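PDB 6EOA: phosphopantothenoylcysteine decarboxylase from Cryptococcus neoformans, which probably decarboxylates phosphopantothenoylcysteine on the route to coenzyme A and binds flavin mononucleotide. Local coordinates for residues Y75-E80 / V103-D108; R36-T41 / R129-V134; V134-C139 / T167-C172. All blocks are in the same frame, centred on the assembly; numbering follows the deposited sequence.

Interaction 1 of 3, residues Y75-E80 / V103-D108; sequences YFYSQE and VRVWTD
Gln79, in the first turn of helix 79-89, turns its amide to the backbone of strand 105-106, joining two elements of the beta-alpha-beta unit formed by strand 63-69, helix 79-89 and strand 105-106. Gln79 OE1 accepts from Val105 N at 2.9 Å, and this N-H lies in the carbonyl plane on a lone pair. At the other end of the amide, Gln79 NE2 donates to Val103 O over 3.1 Å, tilted 15° from the plane of that carbonyl. One glutamine thus serves an N-H and a C=O two residues apart, much as a residue of a parallel neighbouring strand would. Such a side chain suits the place, because strand 105-106 is outermost on this side of the sheet within the chain and Trp106 already makes the backbone bonds to strand 63-69. The Gln79 chain leaves with CG anti to N (chi1 173°) and then bends at chi2, which swings the amide across to the strand. NE2 has a second partner in Asp83, one turn along the helix, and this should help fix the amide's rotation.

Val105 directs its side chain toward the helix start, and its CG2 comes within 3.3 Å of Gln79 OE1. A branched apolar residue fits here because Val105 also packs on Ala69 and Val82, while the Tyr77 ring lies obliquely to it, with CE1 4.3 Å from Val105 CG2.

Further out, Ser78 is the N-cap: its OG caps a backbone N in the helix's first turn, while the Asp81 carboxylate takes the Ser78 N-H, as in a capping box. Phe76 touches the flavin mononucleotide, and Tyr75 stacks on Trp112 of a neighbouring subunit. Tyrosine suits position 77 because its hydroxyl bonds to Thr41 OG1, while Tyr77 OH stays 4.2 Å from Val105 CG1.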
loop_
_atom_site.group_PDB
_atom_site.type_symbol
_atom_site.label_atom_id
_atom_site.label_comp_id
_atom_site.label_asym_id
_atom_site.label_seq_id
_atom_site.Cartn_x
_atom_site.Cartn_y
_atom_site.Cartn_z
ATOM N N TYR A 75 16.076 -8.187 1.733
ATOM C CA TYR A 75 16.357 -9.348 0.893
ATOM C C TYR A 75 17.710 -9.240 0.196
ATOM O O TYR A 75 18.247 -10.238 -0.277
ATOM C CB TYR A 75 15.267 -9.529 -0.163
ATOM C CG TYR A 75 14.003 -10.179 0.344
ATOM C CD1 TYR A 75 13.884 -11.565 0.391
ATOM C CD2 TYR A 75 12.916 -9.410 0.757
ATOM C CE1 TYR A 75 12.723 -12.170 0.848
ATOM C CE2 TYR A 75 11.748 -10.006 1.212
ATOM C CZ TYR A 75 11.659 -11.387 1.257
ATOM O OH TYR A 75 10.505 -11.986 1.709
ATOM N N PHE A 76 18.258 -8.030 0.127
ATOM C CA PHE A 76 19.476 -7.807 -0.645
ATOM C C PHE A 76 20.720 -7.721 0.237
ATOM O O PHE A 76 21.842 -7.815 -0.260
ATOM C CB PHE A 76 19.342 -6.543 -1.493
ATOM C CG PHE A 76 18.207 -6.594 -2.476
ATOM C CD1 PHE A 76 18.372 -7.186 -3.717
ATOM C CD2 PHE A 76 16.971 -6.055 -2.157
ATOM C CE1 PHE A 76 17.327 -7.238 -4.624
ATOM C CE2 PHE A 76 15.921 -6.105 -3.057
ATOM C CZ PHE A 76 16.100 -6.698 -4.293
ATOM N N TYR A 77 20.524 -7.549 1.543
ATOM C CA TYR A 77 21.643 -7.525 2.482
ATOM C C TYR A 77 21.180 -7.780 3.914
ATOM O O TYR A 77 20.009 -7.593 4.245
ATOM C CB TYR A 77 22.394 -6.190 2.399
ATOM C CG TYR A 77 21.665 -5.011 3.014
ATOM C CD1 TYR A 77 22.048 -4.496 4.249
ATOM C CD2 TYR A 77 20.595 -4.414 2.361
ATOM C CE1 TYR A 77 21.381 -3.418 4.814
ATOM C CE2 TYR A 77 19.927 -3.336 2.916
ATOM C CZ TYR A 77 20.323 -2.846 4.140
ATOM O OH TYR A 77 19.658 -1.775 4.691
ATOM N N SER A 78 22.113 -8.211 4.756
ATOM C CA SER A 78 21.821 -8.510 6.153
ATOM C C SER A 78 22.597 -7.594 7.094
ATOM O O SER A 78 23.451 -6.818 6.661
ATOM C CB SER A 78 22.155 -9.968 6.463
ATOM O OG SER A 78 23.545 -10.200 6.316
ATOM N N GLN A 79 22.300 -7.693 8.385
ATOM C CA GLN A 79 23.002 -6.911 9.393
ATOM C C GLN A 79 24.479 -7.286 9.414
ATOM O O GLN A 79 25.348 -6.445 9.639
ATOM C CB GLN A 79 22.378 -7.129 10.773
ATOM C CG GLN A 79 23.141 -6.480 11.913
ATOM C CD GLN A 79 23.028 -4.972 11.896
ATOM O OE1 GLN A 79 21.925 -4.422 11.895
ATOM N NE2 GLN A 79 24.167 -4.293 11.876
ATOM N N GLU A 80 24.755 -8.557 9.157
ATOM C CA GLU A 80 26.119 -9.047 9.236
ATOM C C GLU A 80 26.936 -8.611 8.027
ATOM O O GLU A 80 28.154 -8.464 8.121
ATOM C CB GLU A 80 26.134 -10.566 9.382
ATOM C CG GLU A 80 27.167 -11.054 10.392
ATOM C CD GLU A 80 27.072 -10.320 11.725
ATOM O OE1 GLU A 80 25.941 -10.079 12.209
ATOM O OE2 GLU A 80 28.135 -9.974 12.282
ATOM N N VAL A 103 25.900 0.375 14.651
ATOM C CA VAL A 103 25.062 0.799 13.538
ATOM C C VAL A 103 23.993 -0.272 13.349
ATOM O O VAL A 103 24.210 -1.268 12.660
ATOM C CB VAL A 103 25.806 1.008 12.207
ATOM C CG1 VAL A 103 24.839 1.488 11.134
ATOM C CG2 VAL A 103 26.950 1.996 12.385
ATOM N N ARG A 104 22.839 -0.072 13.971
ATOM C CA ARG A 104 21.757 -1.032 13.837
ATOM C C ARG A 104 20.942 -0.748 12.582
ATOM O O ARG A 104 20.651 0.404 12.257
ATOM C CB ARG A 104 20.861 -1.024 15.082
ATOM C CG ARG A 104 19.373 -1.072 14.771
ATOM C CD ARG A 104 18.563 -1.547 15.967
ATOM N NE ARG A 104 18.648 -2.996 16.146
ATOM C CZ ARG A 104 17.763 -3.722 16.824
ATOM N NH1 ARG A 104 16.714 -3.139 17.395
ATOM N NH2 ARG A 104 17.924 -5.035 16.930
ATOM N N VAL A 105 20.601 -1.813 11.871
ATOM C CA VAL A 105 19.691 -1.722 10.745
ATOM C C VAL A 105 18.262 -1.809 11.266
ATOM O O VAL A 105 17.805 -2.885 11.649
ATOM C CB VAL A 105 19.946 -2.842 9.713
ATOM C CG1 VAL A 105 18.874 -2.834 8.638
ATOM C CG2 VAL A 105 21.339 -2.702 9.101
ATOM N N TRP A 106 17.568 -0.673 11.305
ATOM C CA TRP A 106 16.195 -0.626 11.803
ATOM C C TRP A 106 15.201 -1.128 10.756
ATOM O O TRP A 106 15.316 -0.797 9.572
ATOM C CB TRP A 106 15.812 0.799 12.222
ATOM C CG TRP A 106 16.677 1.410 13.295
ATOM C CD1 TRP A 106 17.713 2.285 13.115
ATOM C CD2 TRP A 106 16.566 1.209 14.711
ATOM N NE1 TRP A 106 18.257 2.635 14.326
ATOM C CE2 TRP A 106 17.573 1.988 15.322
ATOM C CE3 TRP A 106 15.718 0.446 15.520
ATOM C CZ2 TRP A 106 17.752 2.025 16.705
ATOM C CZ3 TRP A 106 15.897 0.482 16.893
ATOM C CH2 TRP A 106 16.908 1.265 17.471
ATOM N N THR A 107 14.223 -1.912 11.203
ATOM C CA THR A 107 13.150 -2.399 10.339
ATOM C C THR A 107 11.778 -2.013 10.907
ATOM O O THR A 107 11.691 -1.486 12.020
ATOM C CB THR A 107 13.213 -3.930 10.167
ATOM O OG1 THR A 107 13.009 -4.563 11.436
ATOM C CG2 THR A 107 14.575 -4.354 9.609
ATOM N N ASP A 108 10.716 -2.271 10.141
ATOM C CA ASP A 108 9.349 -1.964 10.573
ATOM C C ASP A 108 9.014 -2.640 11.902
ATOM O O ASP A 108 8.340 -2.057 12.750
ATOM C CB ASP A 108 8.327 -2.395 9.511
ATOM C CG ASP A 108 8.441 -1.597 8.230
ATOM O OD1 ASP A 108 8.877 -0.430 8.285
ATOM O OD2 ASP A 108 8.089 -2.135 7.161
#

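Interaction 2 of 3, residues R36-T41 / R129-V134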
loop_
_atom_site.group_PDB
_atom_site.type_symbol
_atom_site.label_atom_id
_atom_site.label_comp_id
_atom_site.label_asym_id
_atom_site.label_seq_id
_atom_site.Cartn_x
_atom_site.Cartn_y
_atom_site.Cartn_z
ATOM N N ARG A 36 24.987 13.692 11.460
ATOM C CA ARG A 36 24.191 12.479 11.596
ATOM C C ARG A 36 23.359 12.194 10.349
ATOM O O ARG A 36 22.517 12.998 9.945
ATOM C CB ARG A 36 23.293 12.586 12.829
ATOM C CG ARG A 36 24.090 12.679 14.123
ATOM C CD ARG A 36 23.242 13.099 15.307
ATOM N NE ARG A 36 23.946 12.863 16.564
ATOM C CZ ARG A 36 24.690 13.766 17.198
ATOM N NH1 ARG A 36 24.835 14.990 16.700
ATOM N NH2 ARG A 36 25.290 13.444 18.337
ATOM N N VAL A 37 23.614 11.037 9.746
ATOM C CA VAL A 37 22.948 10.641 8.515
ATOM C C VAL A 37 22.078 9.420 8.745
ATOM O O VAL A 37 22.533 8.423 9.300
ATOM C CB VAL A 37 23.962 10.321 7.392
ATOM C CG1 VAL A 37 23.240 10.053 6.087
ATOM C CG2 VAL A 37 24.947 11.454 7.218
ATOM N N VAL A 38 20.821 9.508 8.326
ATOM C CA VAL A 38 19.968 8.334 8.263
ATOM C C VAL A 38 19.945 7.815 6.832
ATOM O O VAL A 38 19.559 8.530 5.906
ATOM C CB VAL A 38 18.532 8.631 8.735
ATOM C CG1 VAL A 38 17.596 7.497 8.338
ATOM C CG2 VAL A 38 18.504 8.847 10.236
ATOM N N LEU A 39 20.380 6.575 6.648
ATOM C CA LEU A 39 20.328 5.949 5.334
ATOM C C LEU A 39 19.071 5.092 5.201
ATOM O O LEU A 39 18.865 4.158 5.972
ATOM C CB LEU A 39 21.573 5.097 5.093
ATOM C CG LEU A 39 21.573 4.266 3.805
ATOM C CD1 LEU A 39 21.718 5.153 2.564
ATOM C CD2 LEU A 39 22.662 3.201 3.848
ATOM N N ILE A 40 18.221 5.426 4.235
ATOM C CA ILE A 40 17.059 4.598 3.942
ATOM C C ILE A 40 17.353 3.739 2.724
ATOM O O ILE A 40 17.676 4.256 1.654
ATOM C CB ILE A 40 15.787 5.431 3.690
ATOM C CG1 ILE A 40 15.444 6.279 4.912
ATOM C CG2 ILE A 40 14.612 4.515 3.372
ATOM C CD1 ILE A 40 14.195 7.129 4.726
ATOM N N THR A 41 17.264 2.424 2.900
ATOM C CA THR A 41 17.489 1.484 1.807
ATOM C C THR A 41 16.171 0.817 1.444
ATOM O O THR A 41 15.419 0.399 2.324
ATOM C CB THR A 41 18.532 0.408 2.174
ATOM O OG1 THR A 41 17.981 -0.498 3.138
ATOM C CG2 THR A 41 19.786 1.056 2.752
ATOM N N ARG A 129 14.357 13.385 14.785
ATOM C CA ARG A 129 15.069 14.322 15.648
ATOM C C ARG A 129 16.576 14.185 15.474
ATOM O O ARG A 129 17.299 15.177 15.355
ATOM C CB ARG A 129 14.689 14.093 17.112
ATOM C CG ARG A 129 13.218 14.331 17.414
ATOM C CD ARG A 129 12.884 14.029 18.871
ATOM N NE ARG A 129 11.502 14.374 19.197
ATOM C CZ ARG A 129 10.811 13.831 20.196
ATOM N NH1 ARG A 129 11.369 12.905 20.965
ATOM N NH2 ARG A 129 9.558 14.206 20.420
ATOM N N TRP A 130 17.026 12.935 15.453
ATOM C CA TRP A 130 18.434 12.577 15.344
ATOM C C TRP A 130 19.071 13.046 14.035
ATOM O O TRP A 130 20.153 13.639 14.037
ATOM C CB TRP A 130 18.574 11.053 15.478
ATOM C CG TRP A 130 19.982 10.542 15.559
ATOM C CD1 TRP A 130 20.748 10.430 16.681
ATOM C CD2 TRP A 130 20.781 10.043 14.476
ATOM N NE1 TRP A 130 21.979 9.907 16.365
ATOM C CE2 TRP A 130 22.025 9.661 15.018
ATOM C CE3 TRP A 130 20.569 9.891 13.103
ATOM C CZ2 TRP A 130 23.051 9.136 14.234
ATOM C CZ3 TRP A 130 21.589 9.370 12.325
ATOM C CH2 TRP A 130 22.813 8.997 12.893
ATOM N N ALA A 131 18.388 12.777 12.925
ATOM C CA ALA A 131 18.942 12.980 11.585
ATOM C C ALA A 131 19.261 14.436 11.241
ATOM O O ALA A 131 18.450 15.337 11.462
ATOM C CB ALA A 131 17.985 12.413 10.548
ATOM N N ASP A 132 20.455 14.651 10.694
ATOM C CA ASP A 132 20.822 15.931 10.098
ATOM C C ASP A 132 20.593 15.859 8.596
ATOM O O ASP A 132 20.446 16.876 7.921
ATOM C CB ASP A 132 22.283 16.281 10.395
ATOM C CG ASP A 132 22.539 16.505 11.868
ATOM O OD1 ASP A 132 21.654 17.071 12.544
ATOM O OD2 ASP A 132 23.622 16.114 12.350
ATOM N N LEU A 133 20.570 14.633 8.086
ATOM C CA LEU A 133 20.380 14.379 6.666
ATOM C C LEU A 133 19.723 13.019 6.477
ATOM O O LEU A 133 20.027 12.068 7.197
ATOM C CB LEU A 133 21.719 14.439 5.922
ATOM C CG LEU A 133 21.740 14.045 4.441
ATOM C CD1 LEU A 133 20.902 15.002 3.602
ATOM C CD2 LEU A 133 23.172 13.978 3.916
ATOM N N VAL A 134 18.805 12.933 5.522
ATOM C CA VAL A 134 18.202 11.657 5.165
ATOM C C VAL A 134 18.558 11.313 3.726
ATOM O O VAL A 134 18.303 12.098 2.812
ATOM C CB VAL A 134 16.671 11.674 5.334
ATOM C CG1 VAL A 134 16.072 10.358 4.860
ATOM C CG2 VAL A 134 16.302 11.934 6.786
#
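Arg36 lays its aliphatic chain over one face of the Trp130 indole, crossing it at about a right angle. The face contact is a CH-pi interaction: Arg36 CB sits 3.5 Å from the centroid of the six-membered ring, almost on its normal. The extended chain carries CG and CD on across the indole, and the guanidinium stands nearly upright to it (planes 85° apart), its edge near Trp130 NE1. Arginine suits the spot by combining this apolar stem with a charged end that reaches Asp32 in a salt bridge.

At the rim of the indole, Val37 O lies in its plane, 3.3 Å from Trp130 CZ3, and Val38 CG2 meets the edge 3.7 Å from Trp130 CE3, with Ala131 CB alongside.

Asp132 brackets the Arg36 backbone. Its OD2 accepts Arg36 N from the anti side, tilted 29° out of the carboxylate plane (2.9 Å), and Asp132 N donates to Arg36 O at 2.7 Å; Leu133 N adds a weak bond to the same oxygen. Val38 N then bonds Leu133 O at 2.9 Å. After the turn at Ala131 and Asp132, strand 133-139 pairs in parallel with strand 35-41 (Val37 beside Leu133, Val38 beside Val134), mid-sheet in a Rossmann-like topology.

Interaction 3 of 3, residues V134-C139 / T167-C172; sequences VVIAPC and TPVIVC
Strands 134-136 and 169-172 run parallel, 9° apart, with their axes 4.7 Å from each other at closest approach. Four backbone bonds alternate between them: Val134 N to Pro168 O (3.1 Å), Ile170 N to Val134 O, Ile136 N to Ile170 O, and Cys172 N to Ile136 O. The chain then turns a corner at Ala137 and Pro138, whose linking peptide is cis. Beyond it the ladder resumes with a fifth bond, from Cys139 N to Cys172 O (2.8 Å), the donor 44° out of the carbonyl plane.

Ile136 CG1 lies beside the backbone N (chi1 -46°) and anti to the carbonyl carbon, and CD1 reaches Val171 CG2 at 3.8 Å and Val169 CG1 at 4.1 Å. Val171 CG1 also receives Cys139 CB at 3.6 Å. Beta-branched residues suit these extended strands. On the face shared by Val135 and Ile170, helix 222-237 packs over both. Ala137, small enough for the corner, puts its CB 3.9 Å from Cys172 SG.

Pro138 touches Ser44 and Ala174 of the flavin pocket. Contacts between side chains are apolar or involve cysteine sulfur, with no side-chain hydrogen bond across the pair, so the register is probably set mainly by the backbone bonds.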
loop_
_atom_site.group_PDB
_atom_site.type_symbol
_atom_site.label_atom_id
_atom_site.label_comp_id
_atom_site.label_asym_id
_atom_site.label_seq_id
_atom_site.Cartn_x
_atom_site.Cartn_y
_atom_site.Cartn_z
ATOM N N VAL A 134 18.805 12.933 5.522
ATOM C CA VAL A 134 18.202 11.657 5.165
ATOM C C VAL A 134 18.558 11.313 3.726
ATOM O O VAL A 134 18.303 12.098 2.812
ATOM C CB VAL A 134 16.671 11.674 5.334
ATOM C CG1 VAL A 134 16.072 10.358 4.860
ATOM C CG2 VAL A 134 16.302 11.934 6.786
ATOM N N VAL A 135 19.161 10.146 3.531
ATOM C CA VAL A 135 19.549 9.698 2.197
ATOM C C VAL A 135 18.822 8.409 1.825
ATOM O O VAL A 135 18.949 7.391 2.505
ATOM C CB VAL A 135 21.073 9.479 2.096
ATOM C CG1 VAL A 135 21.476 9.174 0.661
ATOM C CG2 VAL A 135 21.823 10.708 2.607
ATOM N N ILE A 136 18.054 8.460 0.744
ATOM C CA ILE A 136 17.354 7.283 0.257
ATOM C C ILE A 136 18.152 6.642 -0.872
ATOM O O ILE A 136 18.085 7.080 -2.019
ATOM C CB ILE A 136 15.946 7.627 -0.236
ATOM C CG1 ILE A 136 15.235 8.528 0.774
ATOM C CG2 ILE A 136 15.154 6.358 -0.468
ATOM C CD1 ILE A 136 13.878 9.002 0.306
ATOM N N ALA A 137 18.911 5.606 -0.534
ATOM C CA ALA A 137 19.809 4.969 -1.490
ATOM C C ALA A 137 19.904 3.470 -1.225
ATOM O O ALA A 137 20.530 3.045 -0.255
ATOM C CB ALA A 137 21.189 5.608 -1.430
ATOM N N PRO A 138 19.292 2.660 -2.097
ATOM C CA PRO A 138 18.573 3.098 -3.295
ATOM C C PRO A 138 17.114 3.450 -3.015
ATOM O O PRO A 138 16.555 3.017 -2.008
ATOM C CB PRO A 138 18.660 1.877 -4.201
ATOM C CG PRO A 138 18.621 0.730 -3.242
ATOM C CD PRO A 138 19.339 1.188 -1.996
ATOM N N CYS A 139 16.508 4.228 -3.905
ATOM C CA CYS A 139 15.072 4.460 -3.858
ATOM C C CYS A 139 14.394 3.709 -4.993
ATOM O O CYS A 139 14.599 4.028 -6.164
ATOM C CB CYS A 139 14.748 5.951 -3.953
ATOM S SG CYS A 139 12.976 6.319 -3.833
ATOM N N THR A 167 15.517 19.281 7.971
ATOM C CA THR A 167 16.296 18.160 7.466
ATOM C C THR A 167 16.192 17.979 5.950
ATOM O O THR A 167 15.107 17.754 5.415
ATOM C CB THR A 167 15.872 16.842 8.148
ATOM O OG1 THR A 167 16.001 16.970 9.571
ATOM C CG2 THR A 167 16.736 15.691 7.669
ATOM N N PRO A 168 17.333 18.079 5.251
ATOM C CA PRO A 168 17.395 17.814 3.809
ATOM C C PRO A 168 17.256 16.326 3.472
ATOM O O PRO A 168 17.575 15.464 4.292
ATOM C CB PRO A 168 18.781 18.335 3.417
ATOM C CG PRO A 168 19.581 18.275 4.676
ATOM C CD PRO A 168 18.616 18.573 5.781
ATOM N N VAL A 169 16.778 16.036 2.267
ATOM C CA VAL A 169 16.594 14.662 1.822
ATOM C C VAL A 169 17.220 14.447 0.454
ATOM O O VAL A 169 16.968 15.213 -0.476
ATOM C CB VAL A 169 15.101 14.275 1.747
ATOM C CG1 VAL A 169 14.940 12.876 1.161
ATOM C CG2 VAL A 169 14.460 14.360 3.118
ATOM N N ILE A 170 18.037 13.406 0.336
ATOM C CA ILE A 170 18.610 13.033 -0.948
ATOM C C ILE A 170 18.027 11.711 -1.424
ATOM O O ILE A 170 18.148 10.690 -0.752
ATOM C CB ILE A 170 20.137 12.910 -0.878
ATOM C CG1 ILE A 170 20.756 14.239 -0.435
ATOM C CG2 ILE A 170 20.689 12.483 -2.225
ATOM C CD1 ILE A 170 22.247 14.166 -0.204
ATOM N N VAL A 171 17.394 11.739 -2.592
ATOM C CA VAL A 171 16.789 10.546 -3.164
ATOM C C VAL A 171 17.603 10.031 -4.350
ATOM O O VAL A 171 17.879 10.767 -5.291
ATOM C CB VAL A 171 15.349 10.818 -3.616
ATOM C CG1 VAL A 171 14.672 9.521 -4.013
ATOM C CG2 VAL A 171 14.577 11.495 -2.504
ATOM N N CYS A 172 17.988 8.762 -4.293
ATOM C CA CYS A 172 18.758 8.152 -5.366
ATOM C C CYS A 172 17.965 7.037 -6.023
ATOM O O CYS A 172 18.054 5.883 -5.612
ATOM C CB CYS A 172 20.086 7.613 -4.837
ATOM S SG CYS A 172 20.974 8.775 -3.768
#

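Overall arrangement
All three contacts belong to one parallel sheet, ordered 105-106, 63-69, 35-41, 133-139, 169-173, 199-200. Interactions 2 and 3 are neighbours, with centres about 9 Å apart; they share strand 133-139 and Val134, and Ile40 bonds through its backbone to Val135 and Ala137. Interaction 1 lies toward the 105-106 edge, its centre about 15 Å from that of interaction 2 and about 17 Å from that of interaction 3, yet the Tyr77 to Thr41 hydroxyl pair bridges it to interaction 2. Along the chain, interaction 1 is nested inside the loop closed by interaction 2, and interaction 3 follows. Phe76 of interaction 1 lines the flavin mononucleotide pocket; strands 35-41, 133-139 and 169-173 lead into its residues Ser42, Ser140 and Ala174.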